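PDB 6IAH: hydrolase from Thermococcus thioreducens, which is a magnesium-binding phosphatase of the haloacid dehalogenase (HAD) superfamily, probably able to hydrolyse phosphoglycolate among other phosphate esters. Local coordinates for residues 2-7 with 187-192; 51-56 with 83-88; 147-152 with 170-175; 178-183 with 200-205; 193-198 with 218-223. One frame throughout, in Å; residues are numbered along the deposited sequence.

Contact 1 of 5, residues 2-7 with 187-192. With MG (magnesium ion), chain B.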
# COMPACT_ATOMS: atom_id res chain seq x y z
N TRP A 2 -20.99 -10.81 -2.43
CA TRP A 2 -19.52 -10.64 -2.36
C TRP A 2 -19.16 -9.83 -1.14
O TRP A 2 -19.81 -8.86 -0.87
CB TRP A 2 -19.02 -9.90 -3.57
CG TRP A 2 -18.82 -10.76 -4.82
CD1 TRP A 2 -19.72 -10.98 -5.78
CD2 TRP A 2 -17.63 -11.48 -5.22
NE1 TRP A 2 -19.20 -11.77 -6.76
CE2 TRP A 2 -17.92 -12.12 -6.43
CE3 TRP A 2 -16.36 -11.64 -4.67
CZ2 TRP A 2 -16.97 -12.88 -7.11
CZ3 TRP A 2 -15.42 -12.35 -5.36
CH2 TRP A 2 -15.72 -12.99 -6.55
N ILE A 3 -18.12 -10.25 -0.44
CA ILE A 3 -17.40 -9.36 0.47
C ILE A 3 -15.96 -9.24 -0.11
O ILE A 3 -15.20 -10.19 -0.18
CB ILE A 3 -17.39 -9.88 1.90
CG1 ILE A 3 -18.83 -10.06 2.44
CG2 ILE A 3 -16.58 -8.97 2.81
CD1 ILE A 3 -18.89 -10.73 3.77
N VAL A 4 -15.62 -8.03 -0.53
CA VAL A 4 -14.35 -7.69 -1.15
C VAL A 4 -13.59 -6.78 -0.22
O VAL A 4 -14.16 -5.85 0.34
CB VAL A 4 -14.54 -7.06 -2.48
CG1 VAL A 4 -13.21 -6.99 -3.24
CG2 VAL A 4 -15.50 -7.92 -3.32
N PHE A 5 -12.32 -7.08 -0.06
CA PHE A 5 -11.47 -6.35 0.91
C PHE A 5 -10.30 -5.64 0.18
O PHE A 5 -9.72 -6.13 -0.81
CB PHE A 5 -10.80 -7.32 1.91
CG PHE A 5 -11.71 -8.31 2.53
CD1 PHE A 5 -12.40 -7.98 3.69
CD2 PHE A 5 -11.81 -9.62 2.01
CE1 PHE A 5 -13.23 -8.91 4.30
CE2 PHE A 5 -12.64 -10.55 2.60
CZ PHE A 5 -13.33 -10.20 3.78
N ASP A 6 -9.96 -4.49 0.71
CA ASP A 6 -8.60 -3.95 0.64
C ASP A 6 -7.73 -4.81 1.57
O ASP A 6 -8.24 -5.47 2.48
CB ASP A 6 -8.61 -2.48 1.11
CG ASP A 6 -7.23 -1.79 1.03
OD1 ASP A 6 -6.45 -2.01 0.08
OD2 ASP A 6 -6.94 -1.01 1.97
N VAL A 7 -6.42 -4.81 1.34
CA VAL A 7 -5.50 -5.53 2.22
C VAL A 7 -4.94 -4.56 3.25
O VAL A 7 -5.20 -4.73 4.43
CB VAL A 7 -4.41 -6.21 1.42
CG1 VAL A 7 -3.40 -6.90 2.30
CG2 VAL A 7 -5.01 -7.20 0.47
N GLU A 187 -14.07 -6.46 -12.62
CA GLU A 187 -13.27 -7.65 -12.88
C GLU A 187 -13.63 -8.83 -11.98
O GLU A 187 -13.71 -9.96 -12.44
CB GLU A 187 -11.77 -7.32 -12.69
CG GLU A 187 -10.80 -8.39 -13.19
CD GLU A 187 -11.09 -8.82 -14.63
OE1 GLU A 187 -11.68 -7.99 -15.38
OE2 GLU A 187 -10.78 -10.01 -14.97
N LEU A 188 -13.79 -8.56 -10.69
CA LEU A 188 -14.13 -9.57 -9.72
C LEU A 188 -15.61 -9.92 -9.73
O LEU A 188 -15.97 -11.08 -9.85
CB LEU A 188 -13.78 -9.12 -8.30
CG LEU A 188 -12.44 -9.41 -7.68
CD1 LEU A 188 -12.57 -9.15 -6.20
CD2 LEU A 188 -12.01 -10.84 -8.00
N VAL A 189 -16.46 -8.91 -9.53
CA VAL A 189 -17.86 -9.15 -9.19
C VAL A 189 -18.78 -9.25 -10.41
O VAL A 189 -19.82 -9.84 -10.31
CB VAL A 189 -18.41 -8.19 -8.14
CG1 VAL A 189 -17.50 -8.18 -6.90
CG2 VAL A 189 -18.58 -6.74 -8.66
N ARG A 190 -18.40 -8.68 -11.55
CA ARG A 190 -19.20 -8.73 -12.78
C ARG A 190 -20.72 -8.40 -12.58
O ARG A 190 -21.59 -9.10 -13.04
CB ARG A 190 -19.01 -10.11 -13.39
CG ARG A 190 -17.56 -10.48 -13.69
CD ARG A 190 -16.98 -9.67 -14.84
NE ARG A 190 -15.54 -9.87 -15.02
CZ ARG A 190 -14.95 -10.70 -15.90
NH1 ARG A 190 -15.67 -11.48 -16.70
NH2 ARG A 190 -13.62 -10.77 -15.96
N GLY A 191 -21.00 -7.35 -11.82
CA GLY A 191 -22.36 -6.89 -11.55
C GLY A 191 -23.14 -7.58 -10.45
O GLY A 191 -24.28 -7.25 -10.23
N GLU A 192 -22.55 -8.55 -9.77
CA GLU A 192 -23.21 -9.22 -8.69
C GLU A 192 -23.05 -8.31 -7.47
O GLU A 192 -22.07 -7.53 -7.38
CB GLU A 192 -22.60 -10.58 -8.37
CG GLU A 192 -22.55 -11.57 -9.53
CD GLU A 192 -21.60 -12.72 -9.27
OE1 GLU A 192 -21.16 -12.94 -8.12
OE2 GLU A 192 -21.26 -13.42 -10.24
MG MG B . -5.76 0.41 2.49
O HOH W 1 -4.39 -0.05 1.10
O HOH W 2 -4.51 1.68 3.38
O HOH W 3 -6.73 1.76 1.19

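Contact 2 of 5, residues 51-56 with 83-88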
# COMPACT_ATOMS: atom_id res chain seq x y z
N GLY A 51 1.99 14.13 -2.60
CA GLY A 51 2.52 13.82 -3.93
C GLY A 51 1.63 12.85 -4.69
O GLY A 51 0.62 12.38 -4.16
N SER A 52 1.97 12.66 -5.94
CA SER A 52 1.48 11.59 -6.84
C SER A 52 2.67 10.82 -7.33
O SER A 52 2.87 10.59 -8.53
CB SER A 52 0.74 12.15 -8.06
OG SER A 52 -0.41 12.85 -7.64
N PHE A 53 3.49 10.37 -6.38
CA PHE A 53 4.66 9.61 -6.72
C PHE A 53 4.24 8.26 -7.19
O PHE A 53 3.30 7.69 -6.66
CB PHE A 53 5.59 9.44 -5.52
CG PHE A 53 6.28 10.70 -5.14
CD1 PHE A 53 7.45 11.07 -5.77
CD2 PHE A 53 5.77 11.52 -4.15
CE1 PHE A 53 8.12 12.22 -5.46
CE2 PHE A 53 6.44 12.68 -3.80
CZ PHE A 53 7.62 13.05 -4.43
N GLY A 54 5.00 7.73 -8.12
CA GLY A 54 4.69 6.47 -8.74
C GLY A 54 4.82 5.31 -7.77
O GLY A 54 4.08 4.36 -7.86
N ASP A 55 5.75 5.41 -6.80
CA ASP A 55 6.03 4.30 -5.92
C ASP A 55 6.92 4.83 -4.83
O ASP A 55 7.36 5.98 -4.92
CB ASP A 55 6.62 3.10 -6.67
CG ASP A 55 7.83 3.45 -7.52
OD1 ASP A 55 8.82 4.02 -6.97
OD2 ASP A 55 7.81 3.15 -8.74
N ASP A 56 7.19 4.01 -3.83
CA ASP A 56 8.09 4.45 -2.72
C ASP A 56 9.59 4.48 -3.12
O ASP A 56 10.38 5.02 -2.38
CB ASP A 56 7.86 3.58 -1.50
CG ASP A 56 6.57 3.91 -0.77
OD1 ASP A 56 6.04 5.04 -0.89
OD2 ASP A 56 6.08 3.03 -0.05
N GLY A 83 2.54 16.64 -7.26
CA GLY A 83 3.87 16.52 -7.86
C GLY A 83 4.39 15.08 -7.98
O GLY A 83 3.90 14.14 -7.33
N THR A 84 5.37 14.91 -8.85
CA THR A 84 5.98 13.64 -9.10
C THR A 84 7.48 13.86 -8.96
O THR A 84 7.94 14.98 -8.66
CB THR A 84 5.68 13.14 -10.54
OG1 THR A 84 6.42 13.95 -11.48
CG2 THR A 84 4.16 13.19 -10.81
N ILE A 85 8.23 12.79 -9.17
CA ILE A 85 9.71 12.83 -9.08
C ILE A 85 10.33 13.85 -10.06
O ILE A 85 11.42 14.40 -9.80
CB ILE A 85 10.34 11.41 -9.24
CG1 ILE A 85 11.80 11.37 -8.73
CG2 ILE A 85 10.31 10.91 -10.72
CD1 ILE A 85 11.96 11.88 -7.27
N GLU A 86 9.65 14.11 -11.16
CA GLU A 86 10.08 15.10 -12.12
C GLU A 86 10.37 16.47 -11.53
O GLU A 86 11.27 17.14 -11.96
CB GLU A 86 9.04 15.22 -13.26
CG GLU A 86 9.26 16.39 -14.21
CD GLU A 86 8.05 16.56 -15.13
OE1 GLU A 86 7.80 15.62 -15.93
OE2 GLU A 86 7.35 17.59 -14.99
N TRP A 87 9.55 16.93 -10.61
CA TRP A 87 9.79 18.22 -9.97
C TRP A 87 11.18 18.27 -9.29
O TRP A 87 11.89 19.25 -9.40
CB TRP A 87 8.69 18.53 -8.97
CG TRP A 87 8.68 19.89 -8.32
CD1 TRP A 87 7.99 20.98 -8.75
CD2 TRP A 87 9.33 20.28 -7.11
NE1 TRP A 87 8.18 22.02 -7.90
CE2 TRP A 87 8.98 21.63 -6.87
CE3 TRP A 87 10.18 19.62 -6.20
CZ2 TRP A 87 9.47 22.39 -5.76
CZ3 TRP A 87 10.67 20.37 -5.07
CH2 TRP A 87 10.26 21.71 -4.85
N VAL A 88 11.53 17.20 -8.60
CA VAL A 88 12.75 17.05 -7.87
C VAL A 88 13.94 16.97 -8.80
O VAL A 88 14.93 17.66 -8.62
CB VAL A 88 12.71 15.79 -6.95
CG1 VAL A 88 13.94 15.77 -6.05
CG2 VAL A 88 11.49 15.83 -6.01

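Contact 3 of 5, residues 147-152 with 170-175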
# COMPACT_ATOMS: atom_id res chain seq x y z
N GLY A 147 -13.22 -11.80 -1.99
CA GLY A 147 -12.25 -11.33 -2.91
C GLY A 147 -11.42 -10.22 -2.39
O GLY A 147 -11.74 -9.66 -1.30
N VAL A 148 -10.35 -9.88 -3.10
CA VAL A 148 -9.57 -8.66 -2.71
C VAL A 148 -9.28 -7.81 -3.91
O VAL A 148 -9.13 -8.33 -5.03
CB VAL A 148 -8.23 -8.93 -1.93
CG1 VAL A 148 -8.43 -9.85 -0.74
CG2 VAL A 148 -7.10 -9.39 -2.83
N VAL A 149 -9.21 -6.50 -3.71
CA VAL A 149 -8.66 -5.61 -4.74
C VAL A 149 -7.59 -4.89 -4.03
O VAL A 149 -7.89 -4.19 -3.06
CB VAL A 149 -9.70 -4.63 -5.32
CG1 VAL A 149 -9.06 -3.66 -6.29
CG2 VAL A 149 -10.87 -5.37 -5.98
N THR A 150 -6.35 -4.98 -4.51
CA THR A 150 -5.23 -4.41 -3.75
C THR A 150 -4.21 -3.78 -4.68
O THR A 150 -4.00 -4.24 -5.78
CB THR A 150 -4.61 -5.49 -2.83
OG1 THR A 150 -3.53 -4.96 -2.03
CG2 THR A 150 -4.12 -6.65 -3.57
N GLY A 151 -3.51 -2.76 -4.20
CA GLY A 151 -2.35 -2.21 -4.90
C GLY A 151 -1.12 -3.10 -4.82
O GLY A 151 -0.13 -2.84 -5.53
N ARG A 152 -1.17 -4.15 -4.00
CA ARG A 152 -0.09 -5.12 -3.93
C ARG A 152 0.09 -5.84 -5.29
O ARG A 152 -0.87 -6.05 -5.99
CB ARG A 152 -0.35 -6.15 -2.80
CG ARG A 152 -0.01 -5.67 -1.37
CD ARG A 152 -0.45 -6.71 -0.30
NE ARG A 152 -0.13 -6.19 1.05
CZ ARG A 152 0.85 -6.61 1.81
NH1 ARG A 152 1.64 -7.64 1.43
NH2 ARG A 152 1.03 -5.97 3.00
N ASN A 170 -9.83 -15.20 -5.43
CA ASN A 170 -10.34 -14.10 -6.25
C ASN A 170 -9.60 -12.83 -5.81
O ASN A 170 -9.89 -12.31 -4.74
CB ASN A 170 -11.83 -13.97 -6.00
CG ASN A 170 -12.59 -15.27 -6.20
OD1 ASN A 170 -12.38 -15.95 -7.18
ND2 ASN A 170 -13.49 -15.58 -5.28
N ALA A 171 -8.62 -12.37 -6.60
CA ALA A 171 -7.81 -11.26 -6.19
C ALA A 171 -7.50 -10.42 -7.44
O ALA A 171 -7.20 -11.00 -8.49
CB ALA A 171 -6.53 -11.76 -5.57
N VAL A 172 -7.63 -9.10 -7.32
CA VAL A 172 -7.14 -8.15 -8.34
C VAL A 172 -5.96 -7.43 -7.73
O VAL A 172 -6.12 -6.82 -6.66
CB VAL A 172 -8.24 -7.17 -8.72
CG1 VAL A 172 -7.75 -6.15 -9.71
CG2 VAL A 172 -9.39 -7.97 -9.37
N THR A 173 -4.81 -7.48 -8.41
CA THR A 173 -3.55 -6.88 -7.93
C THR A 173 -3.13 -5.87 -8.98
O THR A 173 -3.77 -5.74 -10.05
CB THR A 173 -2.41 -7.93 -7.75
OG1 THR A 173 -2.31 -8.72 -8.94
CG2 THR A 173 -2.73 -8.84 -6.62
N ARG A 174 -2.09 -5.14 -8.68
CA ARG A 174 -1.69 -4.01 -9.52
C ARG A 174 -1.23 -4.34 -10.94
O ARG A 174 -1.17 -3.46 -11.76
CB ARG A 174 -0.68 -3.16 -8.80
CG ARG A 174 0.70 -3.77 -8.69
CD ARG A 174 1.75 -2.71 -8.45
NE ARG A 174 3.04 -3.28 -8.08
CZ ARG A 174 3.50 -3.42 -6.83
NH1 ARG A 174 2.78 -3.10 -5.73
NH2 ARG A 174 4.71 -3.95 -6.67
N GLU A 175 -0.93 -5.61 -11.23
CA GLU A 175 -0.65 -6.09 -12.60
C GLU A 175 -1.84 -5.88 -13.53
O GLU A 175 -1.67 -5.91 -14.74
CB GLU A 175 -0.37 -7.62 -12.64
CG GLU A 175 0.95 -8.08 -12.01
CD GLU A 175 0.91 -8.11 -10.50
OE1 GLU A 175 -0.21 -7.98 -9.96
OE2 GLU A 175 1.99 -8.20 -9.85

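Contact 4 of 5, residues 178-183 with 200-205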
# COMPACT_ATOMS: atom_id res chain seq x y z
N LEU A 178 -5.82 -0.66 -11.08
CA LEU A 178 -5.46 0.09 -9.89
C LEU A 178 -6.65 0.92 -9.43
O LEU A 178 -7.25 1.69 -10.20
CB LEU A 178 -4.23 1.00 -10.11
CG LEU A 178 -3.39 1.32 -8.85
CD1 LEU A 178 -2.61 0.08 -8.37
CD2 LEU A 178 -2.42 2.50 -9.05
N LYS A 179 -6.99 0.81 -8.15
CA LYS A 179 -8.00 1.69 -7.58
C LYS A 179 -7.53 3.14 -7.88
O LYS A 179 -6.34 3.39 -7.83
CB LYS A 179 -8.10 1.52 -6.05
CG LYS A 179 -8.68 0.14 -5.70
CD LYS A 179 -8.86 -0.05 -4.23
CE LYS A 179 -7.53 -0.32 -3.57
NZ LYS A 179 -7.60 -0.55 -2.11
N PRO A 180 -8.45 4.10 -8.13
CA PRO A 180 -9.87 3.90 -7.94
C PRO A 180 -10.61 3.61 -9.22
O PRO A 180 -11.77 3.95 -9.33
CB PRO A 180 -10.30 5.22 -7.33
CG PRO A 180 -9.40 6.25 -7.96
CD PRO A 180 -8.09 5.55 -8.12
N ASP A 181 -9.92 2.96 -10.14
CA ASP A 181 -10.54 2.51 -11.40
C ASP A 181 -11.61 1.45 -11.11
O ASP A 181 -11.30 0.36 -10.67
CB ASP A 181 -9.45 1.97 -12.34
CG ASP A 181 -9.98 1.45 -13.67
OD1 ASP A 181 -11.20 1.46 -13.86
OD2 ASP A 181 -9.17 0.99 -14.53
N PRO A 182 -12.88 1.74 -11.44
CA PRO A 182 -13.92 0.83 -11.10
C PRO A 182 -13.88 -0.50 -11.86
O PRO A 182 -14.53 -1.45 -11.43
CB PRO A 182 -15.20 1.62 -11.44
CG PRO A 182 -14.79 2.53 -12.54
CD PRO A 182 -13.39 2.91 -12.18
N ARG A 183 -13.12 -0.59 -12.93
CA ARG A 183 -12.96 -1.86 -13.68
C ARG A 183 -12.31 -2.96 -12.81
O ARG A 183 -12.50 -4.12 -13.06
CB ARG A 183 -12.08 -1.65 -14.91
CG ARG A 183 -12.67 -0.68 -15.94
CD ARG A 183 -11.63 -0.18 -16.94
NE ARG A 183 -12.20 0.84 -17.82
CZ ARG A 183 -12.45 2.11 -17.50
NH1 ARG A 183 -12.16 2.58 -16.28
NH2 ARG A 183 -13.00 2.93 -18.41
N THR A 200 -9.49 3.92 3.43
CA THR A 200 -9.15 5.28 3.00
C THR A 200 -10.21 5.89 2.13
O THR A 200 -11.05 5.19 1.60
CB THR A 200 -7.82 5.35 2.23
OG1 THR A 200 -7.92 4.65 0.98
CG2 THR A 200 -6.70 4.88 3.07
N ILE A 201 -10.10 7.21 1.91
CA ILE A 201 -11.01 7.92 0.99
C ILE A 201 -10.88 7.42 -0.45
O ILE A 201 -11.84 7.43 -1.19
CB ILE A 201 -10.73 9.46 1.04
CG1 ILE A 201 -10.95 10.05 2.46
CG2 ILE A 201 -11.55 10.23 0.02
CD1 ILE A 201 -12.36 9.94 3.02
N ASN A 202 -9.68 7.03 -0.86
CA ASN A 202 -9.49 6.49 -2.21
C ASN A 202 -10.31 5.22 -2.43
O ASN A 202 -10.83 5.00 -3.53
CB ASN A 202 -7.99 6.26 -2.55
CG ASN A 202 -7.77 6.09 -4.07
OD1 ASN A 202 -7.52 5.02 -4.54
ND2 ASN A 202 -7.86 7.18 -4.82
N ASP A 203 -10.44 4.41 -1.39
CA ASP A 203 -11.33 3.25 -1.42
C ASP A 203 -12.80 3.63 -1.60
O ASP A 203 -13.55 3.01 -2.38
CB ASP A 203 -11.16 2.40 -0.15
CG ASP A 203 -9.77 1.78 -0.03
OD1 ASP A 203 -9.19 1.31 -1.05
OD2 ASP A 203 -9.24 1.81 1.11
N GLU A 204 -13.18 4.71 -0.92
CA GLU A 204 -14.54 5.24 -1.02
C GLU A 204 -14.85 5.74 -2.42
O GLU A 204 -15.88 5.37 -3.03
CB GLU A 204 -14.76 6.37 -0.01
CG GLU A 204 -16.22 6.74 0.12
CD GLU A 204 -16.56 7.30 1.48
OE1 GLU A 204 -15.73 8.08 1.93
OE2 GLU A 204 -17.63 6.95 2.09
N LEU A 205 -13.87 6.45 -2.99
CA LEU A 205 -13.96 6.94 -4.36
C LEU A 205 -14.05 5.83 -5.37
O LEU A 205 -14.86 5.90 -6.38
CB LEU A 205 -12.73 7.83 -4.64
CG LEU A 205 -12.49 8.34 -6.04
CD1 LEU A 205 -13.69 9.04 -6.72
CD2 LEU A 205 -11.28 9.26 -6.02
O HOH W 4 -4.90 3.17 -5.58

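Contact 5 of 5, residues 193-198 with 218-223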
# COMPACT_ATOMS: atom_id res chain seq x y z
N PRO A 193 -23.99 -8.41 -6.54
CA PRO A 193 -24.00 -7.50 -5.43
C PRO A 193 -22.96 -7.80 -4.41
O PRO A 193 -22.52 -8.92 -4.28
CB PRO A 193 -25.35 -7.72 -4.79
CG PRO A 193 -26.13 -8.48 -5.81
CD PRO A 193 -25.15 -9.32 -6.50
N GLY A 194 -22.69 -6.81 -3.60
CA GLY A 194 -21.69 -7.00 -2.57
C GLY A 194 -21.31 -5.73 -1.88
O GLY A 194 -21.95 -4.66 -2.06
N VAL A 195 -20.24 -5.86 -1.10
CA VAL A 195 -19.66 -4.77 -0.37
C VAL A 195 -18.12 -4.78 -0.49
O VAL A 195 -17.51 -5.86 -0.56
CB VAL A 195 -20.10 -4.82 1.11
CG1 VAL A 195 -19.72 -6.13 1.79
CG2 VAL A 195 -19.58 -3.61 1.91
N TYR A 196 -17.52 -3.57 -0.51
CA TYR A 196 -16.09 -3.39 -0.46
C TYR A 196 -15.76 -2.81 0.88
O TYR A 196 -16.36 -1.84 1.26
CB TYR A 196 -15.58 -2.45 -1.56
CG TYR A 196 -14.07 -2.46 -1.70
CD1 TYR A 196 -13.40 -3.54 -2.29
CD2 TYR A 196 -13.28 -1.42 -1.20
CE1 TYR A 196 -12.01 -3.55 -2.37
CE2 TYR A 196 -11.89 -1.41 -1.31
CZ TYR A 196 -11.25 -2.48 -1.87
OH TYR A 196 -9.86 -2.49 -1.94
N ILE A 197 -14.75 -3.38 1.54
CA ILE A 197 -14.24 -2.89 2.87
C ILE A 197 -12.89 -2.22 2.67
O ILE A 197 -11.94 -2.90 2.28
CB ILE A 197 -14.06 -4.06 3.85
CG1 ILE A 197 -15.21 -5.07 3.81
CG2 ILE A 197 -13.76 -3.52 5.27
CD1 ILE A 197 -16.58 -4.48 3.93
N GLY A 198 -12.83 -0.88 2.91
CA GLY A 198 -11.64 -0.06 2.71
C GLY A 198 -11.30 0.65 4.03
O GLY A 198 -12.06 0.56 4.97
N ASP A 218 -21.99 -1.64 -2.06
CA ASP A 218 -21.81 -1.00 -0.77
C ASP A 218 -20.36 -0.78 -0.45
O ASP A 218 -19.47 -1.50 -0.93
CB ASP A 218 -22.44 -1.82 0.35
CG ASP A 218 -23.99 -1.89 0.25
OD1 ASP A 218 -24.68 -0.97 -0.29
OD2 ASP A 218 -24.54 -2.90 0.74
N PHE A 219 -20.12 0.20 0.44
CA PHE A 219 -18.80 0.49 0.86
C PHE A 219 -18.82 0.65 2.36
O PHE A 219 -19.73 1.29 2.88
CB PHE A 219 -18.27 1.79 0.22
CG PHE A 219 -16.98 2.27 0.84
CD1 PHE A 219 -15.77 1.54 0.64
CD2 PHE A 219 -16.95 3.39 1.71
CE1 PHE A 219 -14.59 1.95 1.24
CE2 PHE A 219 -15.76 3.79 2.30
CZ PHE A 219 -14.57 3.08 2.06
N VAL A 220 -17.84 0.05 3.04
CA VAL A 220 -17.66 0.20 4.49
C VAL A 220 -16.24 0.64 4.79
O VAL A 220 -15.25 0.02 4.30
CB VAL A 220 -18.03 -1.14 5.20
CG1 VAL A 220 -17.61 -1.18 6.66
CG2 VAL A 220 -19.52 -1.38 5.07
N MET A 221 -16.10 1.65 5.64
CA MET A 221 -14.81 2.15 5.96
C MET A 221 -14.49 1.76 7.37
O MET A 221 -15.16 2.23 8.29
CB MET A 221 -14.72 3.65 5.80
CG MET A 221 -13.31 4.14 6.14
SD MET A 221 -13.02 5.89 6.00
CE MET A 221 -13.20 6.09 4.21
N VAL A 222 -13.45 0.95 7.54
CA VAL A 222 -13.03 0.54 8.87
C VAL A 222 -12.61 1.74 9.67
O VAL A 222 -12.05 2.67 9.11
CB VAL A 222 -11.97 -0.57 8.88
CG1 VAL A 222 -12.55 -1.80 8.20
CG2 VAL A 222 -10.66 -0.12 8.21
N GLY A 223 -12.95 1.75 10.95
CA GLY A 223 -12.59 2.88 11.85
C GLY A 223 -13.52 4.10 11.77
O GLY A 223 -13.38 5.07 12.55
O HOH W 5 -24.72 -4.49 -1.65

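Contact 1 of 5, residues 2-7 with 187-192
W2 and E192 make the polar link between strand 2-5 and the turn that follows helix 183-189. The indole NE1 of W2 donates to E192 OE1 over 2.7 Å, a short but bent bond (140° at the hydrogen). The oxygen lies at the indole edge, somewhat tilted from the ring plane, whereas NE1 meets the carboxylate from well above its plane. E192 is brought back toward the strand by a type I' turn from V189 to E192.

The apolar contacts lie along the helix side of the strand. CG1 of V189 sits over one face of W2, 3.6 Å from the centroid of the five-membered ring and only 12° off its normal, a CH-pi contact. W2 swings CG anti to the carbonyl carbon (chi1 -82°), which sets the indole against the helix end.

This is the Rossmann-like packing of HAD enzymes: a central parallel strand packed against a flanking helix, with D6 just past the strand end, where its OD2 binds magnesium at 1.9 Å together with D8 O, D199 OD1 and three waters.

Deeper along the strand, V4 CG1 packs on L188 CD1 at 3.7 Å, while V4 CG2 stands 4.1 Å from V189 CG1. The same V4 side chain also touches Y196.

Contact 2 of 5, residues 51-56 with 83-88
The F53 ring meets the other segment obliquely, neither squarely over a face nor at its edge: CE1 is 3.9 Å from T84 C and 3.8 Å from I85 N, where helix 85-92 begins. F53 CE1 also approaches I85 CD1 at 4.3 Å. With CG anti to its carbonyl carbon (chi1 -71°), F53 carries its ring back toward this helix start, and the ring meets that of F79, their planes about 15° apart.

The polar link is between backbones. S52 N donates to G83 O over 2.8 Å, nearly straight at 166° and in the carbonyl plane. T84 is the N-cap of the helix, its OG1 accepting from E86 N at 3.2 Å, while its CG2 rests 3.7 Å from S52 O. A valine here would probably leave E86 N without its cap and weaken the start of the helix.

The contact thus ties the loop between helices 41-50 and 56-68 to the start of helix 85-92; F53 packs on V59 and I85 on E61, both of helix 56-68.

Contact 3 of 5, residues 147-152 with 170-175
V148 with A171 and V149 with V172 are the parallel bridges of a beta-alpha-beta unit, in which helix 154-164 connects strand 145-149 to the edge strand 171-172. Its backbone bonds include V172 N to V148 O and T150 N to V172 O, both 2.8 Å.

On one face, V148 places CG2 between its backbone N and carbonyl carbon (chi1 -51°), and this methyl meets A171 CB at 3.7 Å. The opposite face carries V149 and V172, both packed against L188 of helix 183-189.

Past the strands, T150 and T173 run side by side and point the same way, their CG2 methyls 4.0 Å apart. T150 OG1 accepts from R152 N at 3.2 Å, closing an ST turn. That turn shapes the loop from which R152 reaches outside the pair: its guanidinium donates to E156 O and forms salt bridges with D8, a magnesium ligand, and E128.

R174 N closes on R152 O, from above the carbonyl plane. With CG between the backbone N and the carbonyl carbon (chi1 73°), the R174 side chain runs alongside G151 O and donates to it from NH1 at 2.9 Å; the same NH1 also forms a salt bridge with E156, and G151 O lies 18° out of the guanidinium plane.

Contact 4 of 5, residues 178-183 with 200-205
K179 opens the contact by reaching from the loop before helix 183-189 to the first turn of helix 201-213, where D203 lies. This is the HAD active site, and a lysine so placed is consistent with the conserved lysine of the family; D203 lies close to the magnesium without coordinating it here. The K179 chain bends at chi3 (-76°), which turns its end toward the carboxylate: K179 NZ forms a salt bridge of 2.7 Å with D203 OD1, approaching on the syn side and 19° out of plane. NZ also has a salt bridge to D6 and a hydrogen bond with Y196 OH, and these partners together probably fix its position.

P180 follows a cis peptide bond. The P180 and N202 side chains cross at about a right angle, P180 CG 3.6 Å from N202 ND2, and P180 CB packs on L205 CG at 4.0 Å.

D181 prepares the next helix: its OD1 accepts from R183 N and R183 NH1, which arrive from opposite faces of the carboxylate plane.

On the other segment, T200 and D203 form a capping box, though the bond from D203 N to T200 OG1 is weak. With an alanine at D203, K179 would probably lose one counter-charge and T200 N its side-chain acceptor. In the present arrangement, T200 N donates to D203 OD2 at 3.1 Å, on the anti side of the carboxylate.

Contact 5 of 5, residues 193-198 with 218-223
G194 O is gripped by two donors at the start of the strand pair: D218 N at 3.0 Å, almost straight at 175° and in the carbonyl plane, and a water at 2.8 Å. The same water also reaches D218 OD2, weakly. Further on, Y196 N donates to D218 O, V220 N to Y196 O, G198 N to V220 O and V222 N to G198 O.

These parallel strands, joined by helix 201-213, form the last beta-alpha-beta unit of the Rossmann-like HAD sheet, with 218-221 at its edge.

On one face, I197 and V220 lie side by side, I197 CD1 meeting V220 CB at 3.9 Å, while the I197 and V222 side chains cross at about a right angle, CG2 of I197 3.6 Å from CG1 of V222. F232 of helix 229-239 packs here too.

The other face carries Y196 and F219. With its CG anti to the backbone N (chi1 169°), F219 leans its ring over toward the neighbouring strand, CE1 coming 3.7 Å from G198 N. The Y196 hydroxyl is hydrogen-bonded to V149 O.

Contacts 3 and 5 join strands at either side of one parallel sheet, and contact 1 packs helix 183-189 on its middle strand, 2-5. That strand is bonded to strand 145-149 of contact 3 through F5 N to G147 O (2.9 Å) and to strand 194-198 of contact 5 through V4 O and I197 N (2.8 Å). Contact 4 lies at the sheet's catalytic end: K179 NZ meets D6 OD1 at 2.9 Å, and the D203 side chain is about 4 Å from the magnesium. Y196 OH connects contact 5 with both contact 3 and contact 4. Contact 2 belongs to a separate helical region, its centre about 30 Å from that of contact 1 and its nearest atoms about 7 Å from contacts 3 and 4.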